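A207R protein, arginine decarboxylase (Paramecium bursaria Chlorella virus 1, PDB 2NV9) decarboxylates arginine with pyridoxal 5'-phosphate as cofactor, as a viral member of the class-II ornithine, lysine and arginine decarboxylase family. Local coordinates at residues B[130-135]-B[149-154]; B[91-96]-B[115-120]; B[173-178]-B[189-194]. The protein carries 1 engineered substitution. All blocks are in the same frame, centred on the assembly; numbering follows the deposited sequence.

Contact 1. Residues B[130-135]-B[149-154]; sequences MILRIR and FGANED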
loop_
_atom_site.group_PDB
_atom_site.type_symbol
_atom_site.label_atom_id
_atom_site.label_comp_id
_atom_site.label_asym_id
_atom_site.label_seq_id
_atom_site.Cartn_x
_atom_site.Cartn_y
_atom_site.Cartn_z
ATOM N N MET B 130 22.812 6.773 22.360
ATOM C CA MET B 130 22.784 6.174 21.011
ATOM C C MET B 130 23.123 4.676 20.946
ATOM O O MET B 130 24.047 4.181 21.611
ATOM C CB MET B 130 23.631 7.007 20.040
ATOM C CG MET B 130 23.269 8.522 19.962
ATOM S SD MET B 130 21.504 8.847 19.576
ATOM C CE MET B 130 21.443 7.990 17.950
ATOM N N ILE B 131 22.403 3.962 20.082
ATOM C CA ILE B 131 22.685 2.566 19.847
ATOM C C ILE B 131 23.087 2.425 18.397
ATOM O O ILE B 131 22.343 2.750 17.501
ATOM C CB ILE B 131 21.480 1.622 20.192
ATOM C CG1 ILE B 131 21.130 1.733 21.685
ATOM C CG2 ILE B 131 21.771 0.170 19.700
ATOM C CD1 ILE B 131 19.893 1.028 22.092
ATOM N N LEU B 132 24.309 1.944 18.184
ATOM C CA LEU B 132 24.810 1.789 16.850
ATOM C C LEU B 132 24.201 0.543 16.208
ATOM O O LEU B 132 24.305 -0.577 16.729
ATOM C CB LEU B 132 26.342 1.740 16.908
ATOM C CG LEU B 132 27.240 1.805 15.663
ATOM C CD1 LEU B 132 28.175 0.618 15.604
ATOM C CD2 LEU B 132 26.590 2.158 14.330
ATOM N N ARG B 133 23.574 0.742 15.058
ATOM C CA ARG B 133 22.966 -0.373 14.341
ATOM C C ARG B 133 23.930 -0.918 13.278
ATOM O O ARG B 133 24.359 -0.192 12.359
ATOM C CB ARG B 133 21.611 -0.010 13.716
ATOM C CG ARG B 133 20.914 -1.247 13.092
ATOM C CD ARG B 133 19.574 -0.906 12.472
ATOM N NE ARG B 133 19.097 -1.921 11.507
ATOM C CZ ARG B 133 17.916 -1.855 10.893
ATOM N NH1 ARG B 133 17.103 -0.820 11.147
ATOM N NH2 ARG B 133 17.528 -2.811 10.044
ATOM N N ILE B 134 24.256 -2.198 13.407
ATOM C CA ILE B 134 25.141 -2.886 12.462
ATOM C C ILE B 134 24.395 -3.807 11.493
ATOM O O ILE B 134 23.385 -4.383 11.838
ATOM C CB ILE B 134 26.295 -3.645 13.180
ATOM C CG1 ILE B 134 25.797 -4.869 13.965
ATOM C CG2 ILE B 134 27.169 -2.686 13.967
ATOM C CD1 ILE B 134 26.885 -5.957 14.289
ATOM N N ARG B 135 24.915 -3.919 10.282
ATOM C CA ARG B 135 24.286 -4.776 9.295
ATOM C C ARG B 135 24.717 -6.235 9.530
ATOM O O ARG B 135 25.920 -6.540 9.548
ATOM C CB ARG B 135 24.651 -4.332 7.859
ATOM C CG ARG B 135 23.914 -5.141 6.840
ATOM C CD ARG B 135 24.332 -4.814 5.399
ATOM N NE ARG B 135 23.733 -5.746 4.433
ATOM C CZ ARG B 135 23.704 -5.558 3.109
ATOM N NH1 ARG B 135 24.271 -4.482 2.576
ATOM N NH2 ARG B 135 23.128 -6.458 2.316
ATOM N N PHE B 149 19.756 -0.335 5.806
ATOM C CA PHE B 149 20.101 -0.013 7.210
ATOM C C PHE B 149 21.255 -0.828 7.805
ATOM O O PHE B 149 21.416 -1.982 7.486
ATOM C CB PHE B 149 18.883 -0.239 8.069
ATOM C CG PHE B 149 17.727 0.688 7.736
ATOM C CD1 PHE B 149 17.825 2.056 7.999
ATOM C CD2 PHE B 149 16.571 0.193 7.126
ATOM C CE1 PHE B 149 16.754 2.925 7.709
ATOM C CE2 PHE B 149 15.501 1.059 6.842
ATOM C CZ PHE B 149 15.614 2.425 7.147
ATOM N N GLY B 150 22.009 -0.218 8.704
ATOM C CA GLY B 150 23.019 -0.942 9.463
ATOM C C GLY B 150 24.376 -0.550 8.929
ATOM O O GLY B 150 24.554 -0.406 7.717
ATOM N N ALA B 151 25.314 -0.358 9.852
ATOM C CA ALA B 151 26.651 0.029 9.500
ATOM C C ALA B 151 27.376 -1.221 8.974
ATOM O O ALA B 151 27.174 -2.320 9.482
ATOM C CB ALA B 151 27.392 0.574 10.693
ATOM N N ASN B 152 28.237 -1.013 8.003
ATOM C CA ASN B 152 29.095 -2.085 7.506
ATOM C C ASN B 152 30.264 -2.267 8.471
ATOM O O ASN B 152 30.590 -1.356 9.226
ATOM C CB ASN B 152 29.658 -1.760 6.127
ATOM C CG ASN B 152 28.619 -1.655 5.084
ATOM O OD1 ASN B 152 27.675 -2.447 5.046
ATOM N ND2 ASN B 152 28.799 -0.708 4.176
ATOM N N GLU B 153 30.958 -3.415 8.380
ATOM C CA GLU B 153 31.998 -3.705 9.361
ATOM C C GLU B 153 33.114 -2.665 9.332
ATOM O O GLU B 153 33.603 -2.234 10.389
ATOM C CB GLU B 153 32.604 -5.105 9.159
ATOM C CG GLU B 153 33.428 -5.531 10.355
ATOM C CD GLU B 153 33.972 -6.924 10.237
ATOM O OE1 GLU B 153 33.583 -7.696 9.302
ATOM O OE2 GLU B 153 34.882 -7.232 11.061
ATOM N N ASP B 154 33.487 -2.261 8.122
ATOM C CA ASP B 154 34.615 -1.389 7.931
ATOM C C ASP B 154 34.391 0.041 8.370
ATOM O O ASP B 154 35.351 0.808 8.417
ATOM C CB ASP B 154 35.145 -1.446 6.497
ATOM C CG ASP B 154 34.273 -0.693 5.505
ATOM O OD1 ASP B 154 33.044 -0.840 5.524
ATOM O OD2 ASP B 154 34.852 -0.033 4.583
HETATM O O HOH W 1 19.894 -4.142 8.538
HETATM O O HOH W 2 25.356 -2.110 3.601
HETATM O O HOH W 3 28.317 -4.955 9.862
#

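Contact 2. Residues B[91-96]-B[115-120]; sequences HTMKTI and SFELDK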
loop_
_atom_site.group_PDB
_atom_site.type_symbol
_atom_site.label_atom_id
_atom_site.label_comp_id
_atom_site.label_asym_id
_atom_site.label_seq_id
_atom_site.Cartn_x
_atom_site.Cartn_y
_atom_site.Cartn_z
ATOM N N HIS B 91 14.990 3.784 14.900
ATOM C CA HIS B 91 15.005 4.038 13.460
ATOM C C HIS B 91 16.255 4.871 13.207
ATOM O O HIS B 91 16.358 5.999 13.683
ATOM C CB HIS B 91 13.730 4.828 13.016
ATOM C CG HIS B 91 13.526 4.842 11.527
ATOM N ND1 HIS B 91 14.577 4.887 10.635
ATOM C CD2 HIS B 91 12.401 4.844 10.784
ATOM C CE1 HIS B 91 14.109 4.882 9.403
ATOM N NE2 HIS B 91 12.790 4.834 9.466
ATOM N N THR B 92 17.181 4.359 12.405
ATOM C CA THR B 92 18.476 5.028 12.208
ATOM C C THR B 92 18.385 6.354 11.417
ATOM O O THR B 92 19.352 7.100 11.336
ATOM C CB THR B 92 19.495 4.074 11.481
ATOM O OG1 THR B 92 19.018 3.797 10.173
ATOM C CG2 THR B 92 19.717 2.741 12.251
ATOM N N MET B 93 17.214 6.620 10.847
ATOM C CA MET B 93 16.985 7.855 10.107
ATOM C C MET B 93 15.765 8.598 10.642
ATOM O O MET B 93 14.626 8.184 10.420
ATOM C CB MET B 93 16.809 7.561 8.616
ATOM C CG MET B 93 18.080 7.102 7.921
ATOM S SD MET B 93 19.377 8.353 7.943
ATOM C CE MET B 93 20.758 7.423 7.283
ATOM N N LYS B 94 16.011 9.697 11.347
ATOM C CA LYS B 94 14.941 10.428 12.039
ATOM C C LYS B 94 14.949 11.887 11.573
ATOM O O LYS B 94 16.011 12.509 11.539
ATOM C CB LYS B 94 15.202 10.336 13.562
ATOM C CG LYS B 94 15.195 8.893 14.058
ATOM C CD LYS B 94 15.839 8.729 15.477
ATOM C CE LYS B 94 17.367 8.917 15.455
ATOM N NZ LYS B 94 18.038 8.060 14.417
ATOM N N THR B 95 13.789 12.433 11.221
ATOM C CA THR B 95 13.733 13.824 10.825
ATOM C C THR B 95 14.197 14.672 12.039
ATOM O O THR B 95 14.032 14.263 13.184
ATOM C CB THR B 95 12.328 14.251 10.368
ATOM O OG1 THR B 95 11.445 14.333 11.502
ATOM C CG2 THR B 95 11.760 13.248 9.298
ATOM N N ILE B 96 14.805 15.807 11.731
ATOM C CA ILE B 96 15.151 16.825 12.741
ATOM C C ILE B 96 13.908 17.181 13.590
ATOM O O ILE B 96 13.981 17.257 14.803
ATOM C CB ILE B 96 15.716 18.085 12.062
ATOM C CG1 ILE B 96 17.146 17.831 11.564
ATOM C CG2 ILE B 96 15.611 19.331 13.024
ATOM C CD1 ILE B 96 17.624 18.855 10.586
ATOM N N SER B 115 27.256 9.002 9.982
ATOM C CA SER B 115 27.871 10.167 10.630
ATOM C C SER B 115 26.945 11.391 10.589
ATOM O O SER B 115 26.874 12.154 11.566
ATOM C CB SER B 115 29.225 10.507 10.005
ATOM O OG SER B 115 29.065 10.852 8.635
ATOM N N PHE B 116 26.239 11.564 9.472
ATOM C CA PHE B 116 25.243 12.650 9.383
ATOM C C PHE B 116 24.119 12.523 10.424
ATOM O O PHE B 116 23.554 13.549 10.878
ATOM C CB PHE B 116 24.662 12.801 7.975
ATOM C CG PHE B 116 25.668 13.247 6.948
ATOM C CD1 PHE B 116 26.007 14.580 6.830
ATOM C CD2 PHE B 116 26.284 12.327 6.104
ATOM C CE1 PHE B 116 26.943 15.001 5.925
ATOM C CE2 PHE B 116 27.237 12.737 5.168
ATOM C CZ PHE B 116 27.555 14.066 5.062
ATOM N N GLU B 117 23.794 11.292 10.809
ATOM C CA GLU B 117 22.825 11.090 11.876
ATOM C C GLU B 117 23.322 11.630 13.223
ATOM O O GLU B 117 22.527 12.188 14.012
ATOM C CB GLU B 117 22.376 9.625 12.006
ATOM C CG GLU B 117 20.987 9.467 12.745
ATOM C CD GLU B 117 19.749 9.982 11.948
ATOM O OE1 GLU B 117 19.875 10.354 10.754
ATOM O OE2 GLU B 117 18.625 9.934 12.490
ATOM N N LEU B 118 24.627 11.436 13.479
ATOM C CA LEU B 118 25.287 11.984 14.659
ATOM C C LEU B 118 25.366 13.500 14.669
ATOM O O LEU B 118 25.278 14.087 15.738
ATOM C CB LEU B 118 26.698 11.392 14.898
ATOM C CG LEU B 118 26.810 9.868 15.080
ATOM C CD1 LEU B 118 28.256 9.348 14.998
ATOM C CD2 LEU B 118 26.175 9.471 16.416
ATOM N N ASP B 119 25.570 14.114 13.500
ATOM C CA ASP B 119 25.487 15.571 13.322
ATOM C C ASP B 119 24.140 16.154 13.779
ATOM O O ASP B 119 24.109 17.172 14.497
ATOM C CB ASP B 119 25.766 16.006 11.886
ATOM C CG ASP B 119 27.170 15.656 11.435
ATOM O OD1 ASP B 119 28.048 15.495 12.299
ATOM O OD2 ASP B 119 27.378 15.561 10.217
ATOM N N LYS B 120 23.059 15.488 13.378
ATOM C CA LYS B 120 21.694 15.827 13.805
ATOM C C LYS B 120 21.492 15.649 15.323
ATOM O O LYS B 120 20.895 16.505 15.972
ATOM C CB LYS B 120 20.668 14.986 13.021
ATOM C CG LYS B 120 20.344 15.530 11.638
ATOM C CD LYS B 120 20.017 14.389 10.648
ATOM C CE LYS B 120 18.670 13.801 10.865
ATOM N NZ LYS B 120 18.405 12.510 10.137
#

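Contact 3. Residues B[173-178]-B[189-194]; sequences ISFHVG and RAIKSS. With PLP (pyridoxal-5'-phosphate), chain J.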
loop_
_atom_site.group_PDB
_atom_site.type_symbol
_atom_site.label_atom_id
_atom_site.label_comp_id
_atom_site.label_asym_id
_atom_site.label_seq_id
_atom_site.Cartn_x
_atom_site.Cartn_y
_atom_site.Cartn_z
ATOM N N ILE B 173 24.686 -1.692 21.000
ATOM C CA ILE B 173 24.702 -2.167 19.629
ATOM C C ILE B 173 23.402 -2.921 19.332
ATOM O O ILE B 173 22.911 -3.670 20.167
ATOM C CB ILE B 173 25.956 -3.082 19.337
ATOM C CG1 ILE B 173 27.242 -2.247 19.328
ATOM C CG2 ILE B 173 25.822 -3.720 17.962
ATOM C CD1 ILE B 173 27.839 -2.213 20.597
ATOM N N SER B 174 22.883 -2.712 18.120
ATOM C CA SER B 174 21.711 -3.424 17.632
ATOM C C SER B 174 21.921 -3.962 16.198
ATOM O O SER B 174 22.847 -3.571 15.505
ATOM C CB SER B 174 20.458 -2.508 17.673
ATOM O OG SER B 174 20.487 -1.586 16.596
ATOM N N PHE B 175 21.054 -4.876 15.807
ATOM C CA PHE B 175 20.974 -5.395 14.434
ATOM C C PHE B 175 19.525 -5.822 14.224
ATOM O O PHE B 175 18.773 -6.037 15.198
ATOM C CB PHE B 175 21.929 -6.599 14.231
ATOM C CG PHE B 175 21.620 -7.765 15.122
ATOM C CD1 PHE B 175 20.646 -8.697 14.776
ATOM C CD2 PHE B 175 22.280 -7.915 16.335
ATOM C CE1 PHE B 175 20.357 -9.775 15.627
ATOM C CE2 PHE B 175 22.005 -8.992 17.190
ATOM C CZ PHE B 175 21.061 -9.916 16.842
ATOM N N HIS B 176 19.130 -5.929 12.962
ATOM C CA HIS B 176 17.940 -6.660 12.610
ATOM C C HIS B 176 18.301 -7.565 11.404
ATOM O O HIS B 176 18.759 -7.082 10.381
ATOM C CB HIS B 176 16.766 -5.688 12.291
ATOM C CG HIS B 176 15.443 -6.373 12.222
ATOM N ND1 HIS B 176 15.302 -7.664 11.757
ATOM C CD2 HIS B 176 14.201 -5.958 12.555
ATOM C CE1 HIS B 176 14.027 -8.002 11.788
ATOM N NE2 HIS B 176 13.337 -6.987 12.277
ATOM N N VAL B 177 18.147 -8.870 11.567
ATOM C CA VAL B 177 18.562 -9.829 10.543
ATOM C C VAL B 177 17.663 -9.777 9.297
ATOM O O VAL B 177 18.076 -10.207 8.238
ATOM C CB VAL B 177 18.678 -11.291 11.077
ATOM C CG1 VAL B 177 19.744 -11.396 12.159
ATOM C CG2 VAL B 177 17.337 -11.789 11.575
ATOM N N GLY B 178 16.464 -9.206 9.436
ATOM C CA GLY B 178 15.436 -9.209 8.398
ATOM C C GLY B 178 14.135 -9.695 8.968
ATOM O O GLY B 178 14.126 -10.503 9.902
ATOM N N ARG B 189 25.424 -15.527 14.593
ATOM C CA ARG B 189 26.427 -14.700 13.894
ATOM C C ARG B 189 26.282 -13.195 14.183
ATOM O O ARG B 189 27.264 -12.495 14.291
ATOM C CB ARG B 189 26.438 -14.941 12.369
ATOM C CG ARG B 189 26.841 -16.371 11.993
ATOM C CD ARG B 189 27.087 -16.580 10.520
ATOM N NE ARG B 189 27.384 -17.982 10.273
ATOM C CZ ARG B 189 28.018 -18.437 9.190
ATOM N NH1 ARG B 189 28.365 -17.579 8.219
ATOM N NH2 ARG B 189 28.262 -19.739 9.052
ATOM N N ALA B 190 25.051 -12.710 14.255
ATOM C CA ALA B 190 24.795 -11.301 14.490
ATOM C C ALA B 190 25.201 -10.908 15.908
ATOM O O ALA B 190 25.767 -9.859 16.102
ATOM C CB ALA B 190 23.317 -10.971 14.239
ATOM N N ILE B 191 24.948 -11.796 16.863
ATOM C CA ILE B 191 25.301 -11.531 18.270
ATOM C C ILE B 191 26.832 -11.559 18.445
ATOM O O ILE B 191 27.390 -10.754 19.164
ATOM C CB ILE B 191 24.509 -12.440 19.265
ATOM C CG1 ILE B 191 22.998 -12.094 19.191
ATOM C CG2 ILE B 191 25.050 -12.293 20.697
ATOM C CD1 ILE B 191 22.064 -13.218 19.595
ATOM N N LYS B 192 27.511 -12.455 17.712
ATOM C CA LYS B 192 28.976 -12.469 17.716
ATOM C C LYS B 192 29.553 -11.158 17.171
ATOM O O LYS B 192 30.416 -10.542 17.777
ATOM C CB LYS B 192 29.510 -13.670 16.868
ATOM C CG LYS B 192 31.026 -13.767 16.877
ATOM C CD LYS B 192 31.467 -14.937 15.958
ATOM C CE LYS B 192 32.937 -15.247 16.078
ATOM N NZ LYS B 192 33.797 -14.018 16.204
ATOM N N SER B 193 29.082 -10.752 15.998
ATOM C CA SER B 193 29.515 -9.482 15.402
ATOM C C SER B 193 29.225 -8.273 16.325
ATOM O O SER B 193 30.016 -7.327 16.369
ATOM C CB SER B 193 28.802 -9.235 14.071
ATOM O OG SER B 193 29.103 -10.232 13.112
ATOM N N SER B 194 28.086 -8.335 17.016
ATOM C CA SER B 194 27.687 -7.317 18.022
ATOM C C SER B 194 28.676 -7.219 19.204
ATOM O O SER B 194 29.047 -6.121 19.619
ATOM C CB SER B 194 26.250 -7.572 18.524
ATOM O OG SER B 194 25.270 -7.466 17.500
HETATM N N1 PLP J . 12.907 -3.376 14.456
HETATM C C2 PLP J . 13.190 -2.743 13.318
HETATM C C2A PLP J . 14.338 -1.706 13.257
HETATM C C3 PLP J . 12.467 -3.059 12.166
HETATM O O3 PLP J . 12.800 -2.414 11.034
HETATM C C4 PLP J . 11.443 -4.010 12.205
HETATM C C4A PLP J . 10.621 -4.387 10.911
HETATM O O4A PLP J . 11.192 -4.643 9.817
HETATM C C5 PLP J . 11.160 -4.615 13.437
HETATM C C6 PLP J . 11.939 -4.263 14.539
HETATM C C5A PLP J . 10.077 -5.666 13.683
HETATM O O4P PLP J . 10.293 -6.814 12.822
HETATM P P PLP J . 9.483 -8.141 13.058
HETATM O O1P PLP J . 9.775 -9.122 11.984
HETATM O O2P PLP J . 9.733 -8.728 14.487
HETATM O O3P PLP J . 7.926 -7.685 12.976
#

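Contact 1. Residues B[130-135]-B[149-154]
The guanidinium group of Arg133 carries the benzylic carbon of Phe149 on one face: Phe149 CB sits over its centre, 3.4 Å from Arg133 CZ. The phenyl ring continues past the group instead of stacking squarely on it, its plane turned 22° from that of the guanidinium and Phe149 CG 3.8 Å from Arg133 NH1. An extended chain, with the arginine CG anti to the backbone N (chi1 -174°), carries the arginine head this far, into the pocket of the pyridoxal phosphate and beside His176. A water ties the two residues a second time, accepting from Arg133 NH2 and donating to Phe149 O. The guanidinium of Arg135 shows the other mode of contact, at an edge. There a water lies in its plane, 2.8 Å from Arg135 NH1, and donates to Asn152 OD1, while NH2 forms a salt bridge to Asp137.

In a TIM barrel the C-terminal ends of the parallel strands and the loops that follow them line the active site. Here strand 129-133 runs into a long loop that folds back on it at residues 149-154. One isolated bridge, Ile134 with Ala151, joins the backbones in the bonding pattern of parallel strands: Ala151 N donates to Arg133 O at 2.7 Å, and Arg135 N donates almost straight to Ala151 O at 2.9 Å. Gly150, without a side chain, brings its CA to 3.3 Å from Arg133 O in a CH...O contact. A third water donates to both Arg135 O and Ala151 O. On the helix 156-165 side, Leu132 CD2 rests 4.0 Å from Ala151 CB. Arg274 of the second subunit donates to Gly150 O, and Cys324 of that subunit packs on Phe149.

Contact 2. Residues B[91-96]-B[115-120]
Glu117 reaches from its helix into the loop 91-96, and each of its carboxylate oxygens finds a donor. Glu117 OE2 takes two, both from the same face of the carboxylate plane: Lys94 N at 2.9 Å on the syn side, and the ammonium Lys94 NZ at 2.8 Å on the anti side. Glu117 OE1 is met by Lys120 NZ at 2.7 Å, one helical turn further on, from above the carboxylate plane. A bend at chi2 of Glu117 (69°) swings the carboxylate into this position. Thr92 O lies against the carboxylate carbon, near both oxygens, an approach of acceptors without a bond; the two ammonium groups would be expected to ease the repulsion.

The lysines are as fully engaged as the acid. Lys94 bends at chi3 and chi4, curling Lys94 NZ back to His91 O, 2.8 Å away and in the carbonyl plane; the same nitrogen also donates to Thr111 O. Lys120 NZ also donates to Lys94 O, 2.8 Å away and above the carbonyl plane, and to Ile269 O of the second subunit. Lys94 thus meets the helix through its N, O and NZ, in a salt-bridge network of Lys94, Glu117 and Lys120 in which each ammonium divides its N-H groups between the carboxylate and backbone carbonyl oxygens. Met93 N donates to His91 ND1 at 3.2 Å, and the other ring nitrogen, NE2, bonds to Cys322 O of the second subunit; Met93 SD stands 3.5 Å from Glu117 OE1. Thr92 OG1 is bound to Asp113.

Beyond the charges, the aliphatic part of Lys120 lies obliquely over Ile96, Lys120 CG to Ile96 CG1 3.9 Å. Thr95 is the N-cap of helix 96-105, its OG1 bonded to Asp98 N. The contact therefore joins the loop leaving barrel strand 87-89 to helix 115-124, beside strand 109-112 and against the second subunit.

Contact 3. Residues B[173-178]-B[189-194]
Ala190 opens the contact from the helix side by setting its methyl on the face of the Phe175 ring. Ala190 CB stands 3.4 Å from the centroid of the Phe175 ring and only 8° off the ring normal, a nearly centred CH-pi contact. The same methyl, Ala190 CB, also reaches Val177 CG1, at 4.2 Å. Ile191 follows, with Ile191 CG1 at 3.7 Å from Phe175 CZ, the two side chains running obliquely to each other. One turn after Ala190 comes Ser194, whose OG lies near the plane of the ring at its edge, 3.2 Å from Phe175 CD2, while its CB and OG border Ile173 CG2. The hydroxyl does not need the strand to be satisfied: Ser194 OG donates to Ala190 O at 2.8 Å, an acceptor it shares with the backbone N of its own residue, the two coming from opposite faces of the carbonyl plane.

Phe175 holds its CG between the backbone N and the carbonyl carbon (chi1 61°), directing the ring at the helix. The end of strand 170-174 and the chain just after it pack on helix 184-204, within the beta-alpha-beta unit completed by strand 210-212 of the TIM barrel.

His176 leaves the backbone away from the helix and meets the cofactor. His176 NE2 donates almost straight to the ester oxygen O4P of pyridoxal phosphate, 3.1 Å away, and His176 ND1 accepts from Gly178 N at 3.0 Å, which fixes the imidazole's rotation. His176 CD2 also lies 3.4 Å from cofactor C4. Neighbouring residues thus differ in chemistry: Phe175 meets the helix mainly through apolar contact, whereas His176 both hydrogen-bonds and packs against the cofactor.

In the fold
The contacts follow one another along the chain in the order 2, 1, 3, each closing before the next opens, and all fall within the pyridoxal-binding TIM barrel. Contacts 1 and 3 are close, their centres about 9 Å apart, because strands 129-133 and 170-174 are neighbours in the parallel sheet. The centre of contact 2 lies about 13 Å from that of contact 1 and about 20 Å from that of contact 3; it reaches contact 1 where Thr92 and His91 pack on Phe149, but does not touch contact 3. Contacts 1 and 2 also meet the second subunit, whereas contacts 1 and 3 supply cofactor-pocket residues, so contact 1 connects the dimer interface with the active site.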